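Local coordinates for guanine deaminase (Escherichia coli, PDB 6OHB), which catalyses the zinc-dependent hydrolytic deamination of guanine to xanthine and ammonia in purine degradation, at residues A[135-140]-A[160-165]; A[151-156]-A[202-207]; A[235-240]-A[273-278]. One frame throughout, in Å; residues are numbered along the deposited sequence.

Interaction 1: A[135-140]-A[160-165]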
ATOM      1  N   THR A 135      15.535  -6.233   5.147  1.00 33.73           N
ATOM      2  CA  THR A 135      15.295  -7.342   6.061  1.00 32.36           C
ATOM      3  C   THR A 135      16.587  -8.133   6.230  1.00 35.13           C
ATOM      4  O   THR A 135      17.094  -8.714   5.266  1.00 33.08           O
ATOM      5  CB  THR A 135      14.182  -8.239   5.516  1.00 37.97           C
ATOM      6  OG1 THR A 135      12.951  -7.508   5.490  1.00 41.84           O
ATOM      7  CG2 THR A 135      14.018  -9.482   6.370  1.00 34.84           C
ATOM      8  N   THR A 136      17.124  -8.170   7.451  1.00 35.53           N
ATOM      9  CA  THR A 136      18.365  -8.899   7.663  1.00 33.00           C
ATOM     10  C   THR A 136      18.166 -10.181   8.447  1.00 40.45           C
ATOM     11  O   THR A 136      19.049 -11.043   8.427  1.00 39.71           O
ATOM     12  CB  THR A 136      19.403  -8.030   8.395  1.00 35.18           C
ATOM     13  OG1 THR A 136      18.867  -7.568   9.640  1.00 35.94           O
ATOM     14  CG2 THR A 136      19.814  -6.833   7.548  1.00 36.06           C
ATOM     15  N   THR A 137      17.017 -10.340   9.095  1.00 34.55           N
ATOM     16  CA  THR A 137      16.687 -11.560   9.810  1.00 37.94           C
ATOM     17  C   THR A 137      15.243 -11.909   9.514  1.00 38.81           C
ATOM     18  O   THR A 137      14.363 -11.046   9.601  1.00 40.59           O
ATOM     19  CB  THR A 137      16.898 -11.386  11.314  1.00 40.24           C
ATOM     20  OG1 THR A 137      18.297 -11.487  11.604  1.00 47.97           O
ATOM     21  CG2 THR A 137      16.122 -12.437  12.101  1.00 38.82           C
ATOM     22  N   ALA A 138      15.002 -13.168   9.159  1.00 34.92           N
ATOM     23  CA  ALA A 138      13.660 -13.620   8.851  1.00 44.90           C
ATOM     24  C   ALA A 138      13.432 -14.999   9.447  1.00 41.61           C
ATOM     25  O   ALA A 138      14.351 -15.812   9.552  1.00 38.89           O
ATOM     26  CB  ALA A 138      13.404 -13.654   7.335  1.00 37.86           C
ATOM     27  N   LEU A 139      12.188 -15.241   9.845  1.00 43.21           N
ATOM     28  CA  LEU A 139      11.710 -16.570  10.198  1.00 34.91           C
ATOM     29  C   LEU A 139      10.935 -17.068   8.983  1.00 40.73           C
ATOM     30  O   LEU A 139       9.901 -16.495   8.624  1.00 35.58           O
ATOM     31  CB  LEU A 139      10.850 -16.515  11.457  1.00 36.40           C
ATOM     32  CG  LEU A 139       9.993 -17.733  11.795  1.00 40.75           C
ATOM     33  CD1 LEU A 139      10.850 -18.983  11.946  1.00 36.88           C
ATOM     34  CD2 LEU A 139       9.182 -17.466  13.058  1.00 33.58           C
ATOM     35  N   VAL A 140      11.453 -18.104   8.331  1.00 42.15           N
ATOM     36  CA  VAL A 140      11.112 -18.420   6.950  1.00 40.14           C
ATOM     37  C   VAL A 140      10.461 -19.795   6.894  1.00 45.88           C
ATOM     38  O   VAL A 140      11.045 -20.783   7.354  1.00 43.21           O
ATOM     39  CB  VAL A 140      12.353 -18.389   6.039  1.00 44.90           C
ATOM     40  CG1 VAL A 140      11.949 -18.677   4.601  1.00 46.63           C
ATOM     41  CG2 VAL A 140      13.077 -17.055   6.147  1.00 38.24           C
ATOM     42  N   ASN A 160      26.589 -15.214   5.632  1.00 41.36           N
ATOM     43  CA  ASN A 160      26.526 -15.316   7.090  1.00 47.28           C
ATOM     44  C   ASN A 160      25.336 -14.539   7.659  1.00 46.40           C
ATOM     45  O   ASN A 160      25.441 -13.804   8.646  1.00 45.43           O
ATOM     46  CB  ASN A 160      27.836 -14.859   7.731  1.00 44.46           C
ATOM     47  CG  ASN A 160      27.941 -15.278   9.184  1.00 47.80           C
ATOM     48  OD1 ASN A 160      27.268 -16.214   9.626  1.00 50.25           O
ATOM     49  ND2 ASN A 160      28.774 -14.577   9.941  1.00 48.92           N
ATOM     50  N   MET A 161      24.181 -14.744   7.041  1.00 39.34           N
ATOM     51  CA  MET A 161      22.937 -14.145   7.494  1.00 40.75           C
ATOM     52  C   MET A 161      22.404 -14.906   8.704  1.00 39.83           C
ATOM     53  O   MET A 161      22.584 -16.122   8.822  1.00 40.12           O
ATOM     54  CB  MET A 161      21.914 -14.178   6.356  1.00 43.37           C
ATOM     55  CG  MET A 161      20.576 -13.532   6.640  1.00 47.36           C
ATOM     56  SD  MET A 161      19.513 -13.629   5.173  1.00 52.05           S
ATOM     57  CE  MET A 161      19.181 -11.900   4.865  1.00 47.15           C
ATOM     58  N   ARG A 162      21.770 -14.180   9.627  1.00 38.99           N
ATOM     59  CA  ARG A 162      21.029 -14.816  10.716  1.00 41.20           C
ATOM     60  C   ARG A 162      19.592 -15.029  10.259  1.00 43.37           C
ATOM     61  O   ARG A 162      18.825 -14.071  10.120  1.00 40.31           O
ATOM     62  CB  ARG A 162      21.071 -13.992  12.001  1.00 43.10           C
ATOM     63  CG  ARG A 162      20.435 -14.735  13.178  1.00 44.54           C
ATOM     64  CD  ARG A 162      20.770 -14.108  14.527  1.00 42.73           C
ATOM     65  NE  ARG A 162      22.173 -14.285  14.912  1.00 48.59           N
ATOM     66  CZ  ARG A 162      22.658 -15.354  15.541  1.00 48.42           C
ATOM     67  NH1 ARG A 162      21.861 -16.365  15.863  1.00 45.92           N
ATOM     68  NH2 ARG A 162      23.948 -15.412  15.855  1.00 48.07           N
ATOM     69  N   MET A 163      19.226 -16.289  10.041  1.00 40.92           N
ATOM     70  CA  MET A 163      17.920 -16.651   9.523  1.00 44.87           C
ATOM     71  C   MET A 163      17.421 -17.897  10.241  1.00 44.57           C
ATOM     72  O   MET A 163      18.185 -18.838  10.471  1.00 44.90           O
ATOM     73  CB  MET A 163      17.982 -16.908   8.008  1.00 44.91           C
ATOM     74  CG  MET A 163      16.800 -17.687   7.452  1.00 45.87           C
ATOM     75  SD  MET A 163      16.965 -18.048   5.697  1.00 51.73           S
ATOM     76  CE  MET A 163      16.947 -16.392   5.008  1.00 54.09           C
ATOM     77  N   ILE A 164      16.136 -17.904  10.572  1.00 40.04           N
ATOM     78  CA  ILE A 164      15.469 -19.084  11.102  1.00 39.39           C
ATOM     79  C   ILE A 164      14.599 -19.662   9.996  1.00 43.96           C
ATOM     80  O   ILE A 164      13.779 -18.951   9.402  1.00 39.81           O
ATOM     81  CB  ILE A 164      14.625 -18.741  12.341  1.00 37.55           C
ATOM     82  CG1 ILE A 164      15.373 -17.767  13.250  1.00 42.76           C
ATOM     83  CG2 ILE A 164      14.236 -20.014  13.091  1.00 39.02           C
ATOM     84  CD1 ILE A 164      14.565 -17.319  14.450  1.00 41.58           C
ATOM     85  N   ALA A 165      14.782 -20.949   9.712  1.00 39.02           N
ATOM     86  CA  ALA A 165      14.028 -21.617   8.666  1.00 39.13           C
ATOM     87  C   ALA A 165      13.855 -23.080   9.050  1.00 49.23           C
ATOM     88  O   ALA A 165      14.485 -23.580   9.987  1.00 47.82           O
ATOM     89  CB  ALA A 165      14.723 -21.476   7.308  1.00 36.04           C
TER
HETATM   90  O   HOH W   1      21.549 -11.344   9.527  1.00 33.42           O

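Interaction 2: A[151-156]-A[202-207]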
ATOM      1  N   ALA A 151      18.857 -25.572  -0.121  1.00 49.74           N
ATOM      2  CA  ALA A 151      19.219 -24.483  -1.026  1.00 47.24           C
ATOM      3  C   ALA A 151      19.074 -23.126  -0.343  1.00 44.34           C
ATOM      4  O   ALA A 151      19.943 -22.250  -0.478  1.00 47.21           O
ATOM      5  CB  ALA A 151      18.358 -24.544  -2.287  1.00 50.63           C
ATOM      6  N   LEU A 152      17.972 -22.934   0.386  1.00 43.29           N
ATOM      7  CA  LEU A 152      17.747 -21.679   1.097  1.00 48.20           C
ATOM      8  C   LEU A 152      18.832 -21.432   2.142  1.00 49.90           C
ATOM      9  O   LEU A 152      19.374 -20.321   2.245  1.00 49.34           O
ATOM     10  CB  LEU A 152      16.367 -21.695   1.751  1.00 44.94           C
ATOM     11  CG  LEU A 152      16.047 -20.460   2.589  1.00 47.97           C
ATOM     12  CD1 LEU A 152      15.792 -19.272   1.675  1.00 49.83           C
ATOM     13  CD2 LEU A 152      14.861 -20.716   3.504  1.00 50.75           C
ATOM     14  N   PHE A 153      19.156 -22.461   2.933  1.00 46.81           N
ATOM     15  CA  PHE A 153      20.185 -22.323   3.957  1.00 45.89           C
ATOM     16  C   PHE A 153      21.554 -22.066   3.335  1.00 50.10           C
ATOM     17  O   PHE A 153      22.359 -21.313   3.890  1.00 43.13           O
ATOM     18  CB  PHE A 153      20.213 -23.563   4.848  1.00 44.06           C
ATOM     19  CG  PHE A 153      19.342 -23.454   6.067  1.00 43.12           C
ATOM     20  CD1 PHE A 153      19.367 -22.314   6.854  1.00 46.93           C
ATOM     21  CD2 PHE A 153      18.498 -24.489   6.426  1.00 45.08           C
ATOM     22  CE1 PHE A 153      18.567 -22.211   7.977  1.00 44.75           C
ATOM     23  CE2 PHE A 153      17.695 -24.392   7.550  1.00 44.44           C
ATOM     24  CZ  PHE A 153      17.729 -23.252   8.324  1.00 45.26           C
ATOM     25  N   GLU A 154      21.833 -22.672   2.176  1.00 46.27           N
ATOM     26  CA  GLU A 154      23.097 -22.407   1.494  1.00 52.40           C
ATOM     27  C   GLU A 154      23.198 -20.940   1.104  1.00 52.94           C
ATOM     28  O   GLU A 154      24.223 -20.282   1.344  1.00 48.72           O
ATOM     29  CB  GLU A 154      23.209 -23.272   0.238  1.00 54.64           C
ATOM     30  CG  GLU A 154      23.615 -24.712   0.432  1.00 62.48           C
ATOM     31  CD  GLU A 154      24.027 -25.342  -0.885  1.00 72.65           C
ATOM     32  OE1 GLU A 154      24.206 -26.576  -0.933  1.00 84.28           O
ATOM     33  OE2 GLU A 154      24.172 -24.595  -1.878  1.00 67.86           O
ATOM     34  N   ALA A 155      22.121 -20.408   0.513  1.00 43.40           N
ATOM     35  CA  ALA A 155      22.114 -19.001   0.122  1.00 42.54           C
ATOM     36  C   ALA A 155      22.291 -18.090   1.331  1.00 43.70           C
ATOM     37  O   ALA A 155      23.059 -17.121   1.281  1.00 42.91           O
ATOM     38  CB  ALA A 155      20.819 -18.666  -0.621  1.00 39.29           C
ATOM     39  N   ALA A 156      21.598 -18.387   2.432  1.00 44.79           N
ATOM     40  CA  ALA A 156      21.710 -17.540   3.619  1.00 36.77           C
ATOM     41  C   ALA A 156      23.091 -17.637   4.264  1.00 44.96           C
ATOM     42  O   ALA A 156      23.609 -16.642   4.786  1.00 40.53           O
ATOM     43  CB  ALA A 156      20.619 -17.903   4.625  1.00 38.59           C
ATOM     44  N   LEU A 202      22.838 -19.333  11.468  1.00 40.26           N
ATOM     45  CA  LEU A 202      21.597 -19.958  11.045  1.00 42.23           C
ATOM     46  C   LEU A 202      20.920 -20.653  12.220  1.00 42.80           C
ATOM     47  O   LEU A 202      21.568 -21.067  13.187  1.00 42.54           O
ATOM     48  CB  LEU A 202      21.860 -20.966   9.927  1.00 37.30           C
ATOM     49  CG  LEU A 202      22.516 -20.397   8.670  1.00 43.23           C
ATOM     50  CD1 LEU A 202      22.803 -21.500   7.664  1.00 46.44           C
ATOM     51  CD2 LEU A 202      21.637 -19.315   8.048  1.00 40.94           C
ATOM     52  N   LEU A 203      19.596 -20.765  12.132  1.00 39.75           N
ATOM     53  CA  LEU A 203      18.785 -21.391  13.165  1.00 40.48           C
ATOM     54  C   LEU A 203      17.648 -22.157  12.505  1.00 44.44           C
ATOM     55  O   LEU A 203      17.163 -21.775  11.437  1.00 38.96           O
ATOM     56  CB  LEU A 203      18.222 -20.351  14.146  1.00 34.44           C
ATOM     57  CG  LEU A 203      19.242 -19.457  14.859  1.00 45.62           C
ATOM     58  CD1 LEU A 203      18.583 -18.221  15.455  1.00 39.74           C
ATOM     59  CD2 LEU A 203      19.978 -20.247  15.931  1.00 45.26           C
ATOM     60  N   TYR A 204      17.222 -23.242  13.148  1.00 44.06           N
ATOM     61  CA  TYR A 204      16.183 -24.106  12.601  1.00 45.57           C
ATOM     62  C   TYR A 204      14.881 -23.950  13.379  1.00 41.34           C
ATOM     63  O   TYR A 204      14.887 -23.801  14.603  1.00 45.09           O
ATOM     64  CB  TYR A 204      16.614 -25.578  12.597  1.00 45.90           C
ATOM     65  CG  TYR A 204      15.641 -26.463  11.841  1.00 47.42           C
ATOM     66  CD1 TYR A 204      14.501 -26.971  12.465  1.00 45.76           C
ATOM     67  CD2 TYR A 204      15.851 -26.776  10.507  1.00 41.19           C
ATOM     68  CE1 TYR A 204      13.607 -27.763  11.777  1.00 50.06           C
ATOM     69  CE2 TYR A 204      14.963 -27.569   9.815  1.00 46.13           C
ATOM     70  CZ  TYR A 204      13.841 -28.057  10.454  1.00 46.74           C
ATOM     71  OH  TYR A 204      12.950 -28.846   9.771  1.00 50.79           O
ATOM     72  N   ALA A 205      13.764 -24.008  12.656  1.00 42.51           N
ATOM     73  CA  ALA A 205      12.431 -23.957  13.241  1.00 42.64           C
ATOM     74  C   ALA A 205      11.655 -25.203  12.842  1.00 45.55           C
ATOM     75  O   ALA A 205      11.548 -25.511  11.652  1.00 45.22           O
ATOM     76  CB  ALA A 205      11.677 -22.704  12.793  1.00 42.93           C
ATOM     77  N   ILE A 206      11.135 -25.928  13.833  1.00 49.14           N
ATOM     78  CA  ILE A 206      10.216 -27.025  13.552  1.00 47.54           C
ATOM     79  C   ILE A 206       8.929 -26.427  13.006  1.00 49.02           C
ATOM     80  O   ILE A 206       8.243 -25.662  13.693  1.00 47.22           O
ATOM     81  CB  ILE A 206       9.950 -27.867  14.804  1.00 54.88           C
ATOM     82  CG1 ILE A 206      11.242 -28.513  15.301  1.00 55.05           C
ATOM     83  CG2 ILE A 206       8.905 -28.930  14.502  1.00 45.35           C
ATOM     84  CD1 ILE A 206      11.383 -28.482  16.799  1.00 54.04           C
ATOM     85  N   THR A 207       8.596 -26.769  11.765  1.00 44.98           N
ATOM     86  CA  THR A 207       7.612 -26.021  10.988  1.00 51.37           C
ATOM     87  C   THR A 207       6.533 -26.955  10.457  1.00 56.30           C
ATOM     88  O   THR A 207       6.592 -27.410   9.305  1.00 49.89           O
ATOM     89  CB  THR A 207       8.297 -25.269   9.843  1.00 51.98           C
ATOM     90  OG1 THR A 207       9.445 -24.574  10.344  1.00 49.86           O
ATOM     91  CG2 THR A 207       7.365 -24.268   9.228  1.00 49.63           C
TER

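Interaction 3: A[235-240]-A[273-278]. With ZN (zinc ion), chain E.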
ATOM      1  N   HIS A 235       7.355 -22.925  14.580  1.00 43.74           N
ATOM      2  CA  HIS A 235       6.782 -21.918  13.693  1.00 46.59           C
ATOM      3  C   HIS A 235       5.575 -22.512  12.986  1.00 44.03           C
ATOM      4  O   HIS A 235       5.723 -23.480  12.235  1.00 44.12           O
ATOM      5  CB  HIS A 235       7.833 -21.458  12.679  1.00 50.41           C
ATOM      6  CG  HIS A 235       7.387 -20.326  11.813  1.00 47.88           C
ATOM      7  ND1 HIS A 235       7.964 -20.051  10.592  1.00 43.76           N
ATOM      8  CD2 HIS A 235       6.425 -19.390  11.995  1.00 40.11           C
ATOM      9  CE1 HIS A 235       7.379 -18.994  10.061  1.00 43.96           C
ATOM     10  NE2 HIS A 235       6.441 -18.575  10.892  1.00 43.08           N
ATOM     11  N   THR A 236       4.391 -21.932  13.193  1.00 44.07           N
ATOM     12  CA  THR A 236       3.219 -22.460  12.500  1.00 48.92           C
ATOM     13  C   THR A 236       2.165 -21.371  12.353  1.00 45.71           C
ATOM     14  O   THR A 236       2.303 -20.280  12.901  1.00 45.02           O
ATOM     15  CB  THR A 236       2.656 -23.688  13.238  1.00 51.86           C
ATOM     16  OG1 THR A 236       1.683 -24.339  12.414  1.00 49.78           O
ATOM     17  CG2 THR A 236       2.019 -23.284  14.564  1.00 46.59           C
ATOM     18  N   HIS A 237       1.099 -21.681  11.609  1.00 40.17           N
ATOM     19  CA  HIS A 237      -0.030 -20.771  11.429  1.00 42.40           C
ATOM     20  C   HIS A 237      -1.095 -21.049  12.498  1.00 45.84           C
ATOM     21  O   HIS A 237      -1.258 -22.189  12.942  1.00 40.38           O
ATOM     22  CB  HIS A 237      -0.639 -20.924  10.027  1.00 40.83           C
ATOM     23  CG  HIS A 237       0.221 -20.414   8.900  1.00 44.67           C
ATOM     24  ND1 HIS A 237       1.148 -21.200   8.245  1.00 41.54           N
ATOM     25  CD2 HIS A 237       0.240 -19.212   8.270  1.00 42.33           C
ATOM     26  CE1 HIS A 237       1.717 -20.497   7.280  1.00 46.65           C
ATOM     27  NE2 HIS A 237       1.188 -19.286   7.276  1.00 45.34           N
ATOM     28  N   LEU A 238      -1.824 -20.004  12.919  1.00 39.68           N
ATOM     29  CA  LEU A 238      -2.819 -20.179  13.978  1.00 40.39           C
ATOM     30  C   LEU A 238      -3.958 -19.174  13.846  1.00 50.26           C
ATOM     31  O   LEU A 238      -3.709 -17.966  13.837  1.00 43.13           O
ATOM     32  CB  LEU A 238      -2.171 -20.044  15.366  1.00 50.57           C
ATOM     33  CG  LEU A 238      -3.078 -20.118  16.604  1.00 49.09           C
ATOM     34  CD1 LEU A 238      -3.606 -21.531  16.789  1.00 47.67           C
ATOM     35  CD2 LEU A 238      -2.320 -19.662  17.845  1.00 50.49           C
ATOM     36  N   CYS A 239      -5.192 -19.681  13.794  1.00 46.14           N
ATOM     37  CA  CYS A 239      -6.426 -18.889  13.749  1.00 51.66           C
ATOM     38  C   CYS A 239      -6.322 -17.689  12.806  1.00 49.71           C
ATOM     39  O   CYS A 239      -6.560 -16.539  13.179  1.00 48.37           O
ATOM     40  CB  CYS A 239      -6.845 -18.442  15.152  1.00 47.58           C
ATOM     41  SG  CYS A 239      -6.793 -19.722  16.420  1.00 62.51           S
ATOM     42  N   GLU A 240      -6.018 -17.991  11.549  1.00 49.39           N
ATOM     43  CA  GLU A 240      -6.015 -16.956  10.525  1.00 54.51           C
ATOM     44  C   GLU A 240      -7.429 -16.678  10.023  1.00 55.01           C
ATOM     45  O   GLU A 240      -7.804 -15.517   9.812  1.00 54.93           O
ATOM     46  CB  GLU A 240      -5.101 -17.376   9.363  1.00 46.78           C
ATOM     47  CG  GLU A 240      -5.004 -16.384   8.209  1.00 54.68           C
ATOM     48  CD  GLU A 240      -4.039 -16.847   7.121  1.00 49.41           C
ATOM     49  OE1 GLU A 240      -3.545 -17.992   7.215  1.00 49.34           O
ATOM     50  OE2 GLU A 240      -3.778 -16.079   6.167  1.00 52.12           O
ATOM     51  N   VAL A 273       6.394 -19.394  17.480  1.00 45.99           N
ATOM     52  CA  VAL A 273       5.809 -18.253  16.787  1.00 49.03           C
ATOM     53  C   VAL A 273       4.604 -18.729  15.988  1.00 44.51           C
ATOM     54  O   VAL A 273       4.717 -19.628  15.138  1.00 45.09           O
ATOM     55  CB  VAL A 273       6.825 -17.548  15.869  1.00 46.14           C
ATOM     56  CG1 VAL A 273       6.174 -16.349  15.185  1.00 40.41           C
ATOM     57  CG2 VAL A 273       8.045 -17.108  16.666  1.00 41.51           C
ATOM     58  N   PHE A 274       3.467 -18.087  16.235  1.00 44.30           N
ATOM     59  CA  PHE A 274       2.198 -18.430  15.613  1.00 52.33           C
ATOM     60  C   PHE A 274       1.784 -17.277  14.710  1.00 45.41           C
ATOM     61  O   PHE A 274       1.576 -16.151  15.181  1.00 48.51           O
ATOM     62  CB  PHE A 274       1.137 -18.718  16.677  1.00 45.24           C
ATOM     63  CG  PHE A 274       1.503 -19.858  17.589  1.00 46.09           C
ATOM     64  CD1 PHE A 274       1.291 -21.169  17.198  1.00 46.01           C
ATOM     65  CD2 PHE A 274       2.081 -19.618  18.829  1.00 51.87           C
ATOM     66  CE1 PHE A 274       1.637 -22.223  18.023  1.00 55.36           C
ATOM     67  CE2 PHE A 274       2.432 -20.666  19.661  1.00 48.63           C
ATOM     68  CZ  PHE A 274       2.209 -21.972  19.258  1.00 51.38           C
ATOM     69  N   ALA A 275       1.675 -17.564  13.421  1.00 41.25           N
ATOM     70  CA  ALA A 275       1.330 -16.562  12.426  1.00 47.53           C
ATOM     71  C   ALA A 275      -0.165 -16.280  12.430  1.00 44.54           C
ATOM     72  O   ALA A 275      -0.984 -17.192  12.608  1.00 41.36           O
ATOM     73  CB  ALA A 275       1.767 -17.025  11.037  1.00 43.85           C
ATOM     74  N   HIS A 276      -0.496 -14.991  12.279  1.00 48.79           N
ATOM     75  CA  HIS A 276      -1.827 -14.433  12.039  1.00 43.60           C
ATOM     76  C   HIS A 276      -2.573 -14.169  13.340  1.00 43.40           C
ATOM     77  O   HIS A 276      -2.637 -13.017  13.780  1.00 46.21           O
ATOM     78  CB  HIS A 276      -2.635 -15.325  11.093  1.00 42.17           C
ATOM     79  CG  HIS A 276      -1.976 -15.526   9.764  1.00 39.68           C
ATOM     80  ND1 HIS A 276      -1.761 -14.492   8.878  1.00 40.77           N
ATOM     81  CD2 HIS A 276      -1.471 -16.637   9.177  1.00 43.39           C
ATOM     82  CE1 HIS A 276      -1.157 -14.958   7.799  1.00 42.46           C
ATOM     83  NE2 HIS A 276      -0.969 -16.257   7.953  1.00 41.27           N
ATOM     84  N   CYS A 277      -3.132 -15.209  13.968  1.00 45.92           N
ATOM     85  CA  CYS A 277      -3.797 -15.060  15.266  1.00 41.67           C
ATOM     86  C   CYS A 277      -4.885 -13.990  15.214  1.00 47.23           C
ATOM     87  O   CYS A 277      -4.985 -13.135  16.099  1.00 46.46           O
ATOM     88  CB  CYS A 277      -2.787 -14.740  16.370  1.00 46.27           C
ATOM     89  SG  CYS A 277      -1.593 -16.055  16.662  1.00 47.75           S
ATOM     90  N   VAL A 278      -5.701 -14.036  14.160  1.00 50.96           N
ATOM     91  CA  VAL A 278      -6.704 -13.001  13.935  1.00 48.11           C
ATOM     92  C   VAL A 278      -7.959 -13.239  14.772  1.00 45.18           C
ATOM     93  O   VAL A 278      -8.589 -12.281  15.236  1.00 48.90           O
ATOM     94  CB  VAL A 278      -7.039 -12.930  12.433  1.00 50.33           C
ATOM     95  CG1 VAL A 278      -8.080 -11.860  12.152  1.00 51.42           C
ATOM     96  CG2 VAL A 278      -5.770 -12.693  11.621  1.00 46.81           C
TER
HETATM   97 ZN    ZN E 501       1.960 -17.869   6.023  1.00 51.08          ZN

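Interaction 1: A[135-140]-A[160-165]
Ile164 grips the neighbouring strand through both of its backbone polar groups: its N donates to Ala138 O (2.9 Å), and its O accepts from Val140 N (2.7 Å). This is the tight end of the contact, a short parallel ladder with Leu139 and Ile164 paired across it. On the face that these two share, turned into the barrel, CD1 of Leu139 lies 3.7 Å from CG2 of Ile164; standing anti to the Ile164 N, that methyl is placed beside the leucine. The opposite face carries Val140, Met163 and Ala165 and is roofed by helices 116-132 and 146-158. Met163 bends at its sulfur (chi3 -64°), so that CG, SD and CE all curl against CG2 of Val140, with CG at 4.0 Å. Unbranched and flexible, methionine moulds itself to the stiff valine, while small Ala165 fits against Leu152 and Phe153.

Towards Thr136 and Met161 the two chains lie farther apart, Thr136 CA to Met161 CA 7.0 Å, and direct bonding gives way to a bridging water. It donates to Thr136 O (2.7 Å) and accepts from Arg162 N (2.8 Å). Met161 lies alongside Thr136, its CG 3.4 Å from Thr136 O, and the Arg162 guanidinium leads off to a salt bridge with Glu385. Helix 146-158 ends here in a Schellman motif with Asn160 as the positive-phi residue, and strand 164-169 then completes the beta-alpha-beta unit of the TIM barrel. The chemistry implies a hydrophobic, directly bonded ladder in the barrel wall and a hydrated start, where water links backbone groups of the diverging chains.

Interaction 2: A[151-156]-A[202-207]
The outer layer of the TIM barrel packs on its strands here, with Phe153 and Ala156 of helix 146-158 set against Leu202 and the Leu203 and Tyr204 that follow it into strand 203-208. Phe153 and Leu202 run antiparallel, side by side. CD1 of the phenylalanine meets CD1 of the leucine at 3.6 Å, and the second leucine methyl, CD2, lies 3.9 Å from the same ring carbon. Leu202 CD2 also reaches the CB of Ala156, about one helical turn on, at 3.8 Å. With CG anti to its own carbonyl carbon (chi1 -59°), Leu202 directs both branches at the helix; a forked aliphatic chain serves two neighbours at once, and alanine lets the helix come near.

Helix 146-158 is the crossover between strands 135-141 and 164-169 and stands over the latter, where Phe153 rests on Ala165. The ring is long enough to extend past that strand to the next in the barrel, which is how residues of 203-208 come to touch it. There it presents its edge, CZ lying 3.5 Å from Leu203 O near the ring plane, so that weakly polar C-H groups face the carbonyl. CE2 approaches Tyr204 CD2 at 4.2 Å, also at the edge of the Phe153 ring. A chi1 of -92°, well off the staggered value, accompanies this reach, and Trp196 of helix 182-196 stacks on the ring. Tyr204 is aromatic for most of its length but polar at its end: the ring lies against Leu192 and Ile193, while OH makes a hydrogen bond with Lys167 N.

Interaction 3: A[235-240]-A[273-278]
The carboxylate of Glu240 lies flat on the imidazole of His276, the two planes only 14° apart, instead of meeting the ring nitrogens edge-on. CD sits 3.2 Å above the His276 ring, over its centre, and CG is 3.7 Å from the ring centroid in a CH-pi contact. An extended side chain, with CG anti to the backbone N (chi1 180°), lays the glutamate across that face. The oxygens come near NE2 without the geometry of a hydrogen bond; both ring nitrogens are hydrogen-bonded elsewhere, ND1 to Asn302 OD1. At the imidazole's edge stands His237, whose CD2 is 3.2 Å from His276 NE2; these rings meet rim to rim.

His237 NE2 binds zinc at 2.0 Å, with His82, His84 and Asp327 as the other protein ligands. Its ND1 is bonded to Arg209 O; together with the zinc bond, this fixes the ring's rotation. Glu240, like His237, probably lines the substrate site, as is expected at the C-terminal ends of the strands in an amidohydrolase barrel.

Below this polar cluster the strands pair in parallel: Thr236 N bonds to Val273 O (3.0 Å), and Thr236 O accepts from Ala275 N (2.8 Å). The chain turns at Ala275, yet Cys277 N still reaches Leu238 O (2.8 Å). On the outward face Leu238 CD2 packs on Phe274 CB at 3.8 Å, a greasy pair suited to lie towards the helices. Helix 258-264 covers Leu238, and strands 203-208 and 294-297 flank the pair in the barrel wall.

All three contacts are buried and belong to one TIM barrel, but they sample different layers. Interactions 1 and 3 are parallel strand pairs of the wall, while interaction 2 is helix-on-strand packing outside it, apolar and without a hydrogen bond across. Helix 146-158, the crossover between the two strands of interaction 1, supplies one side of interaction 2; Met163 O to Leu203 N and Ala165 O to Ala205 N stitch the two together. Ile206 O to His235 N continues the wall to interaction 3, and inside the barrel Leu139 packs on His235 and Val273. Metal-binding chemistry gathers in interaction 3; interaction 1 rests on backbone bonds and apolar side chains, interaction 2 on apolar contact.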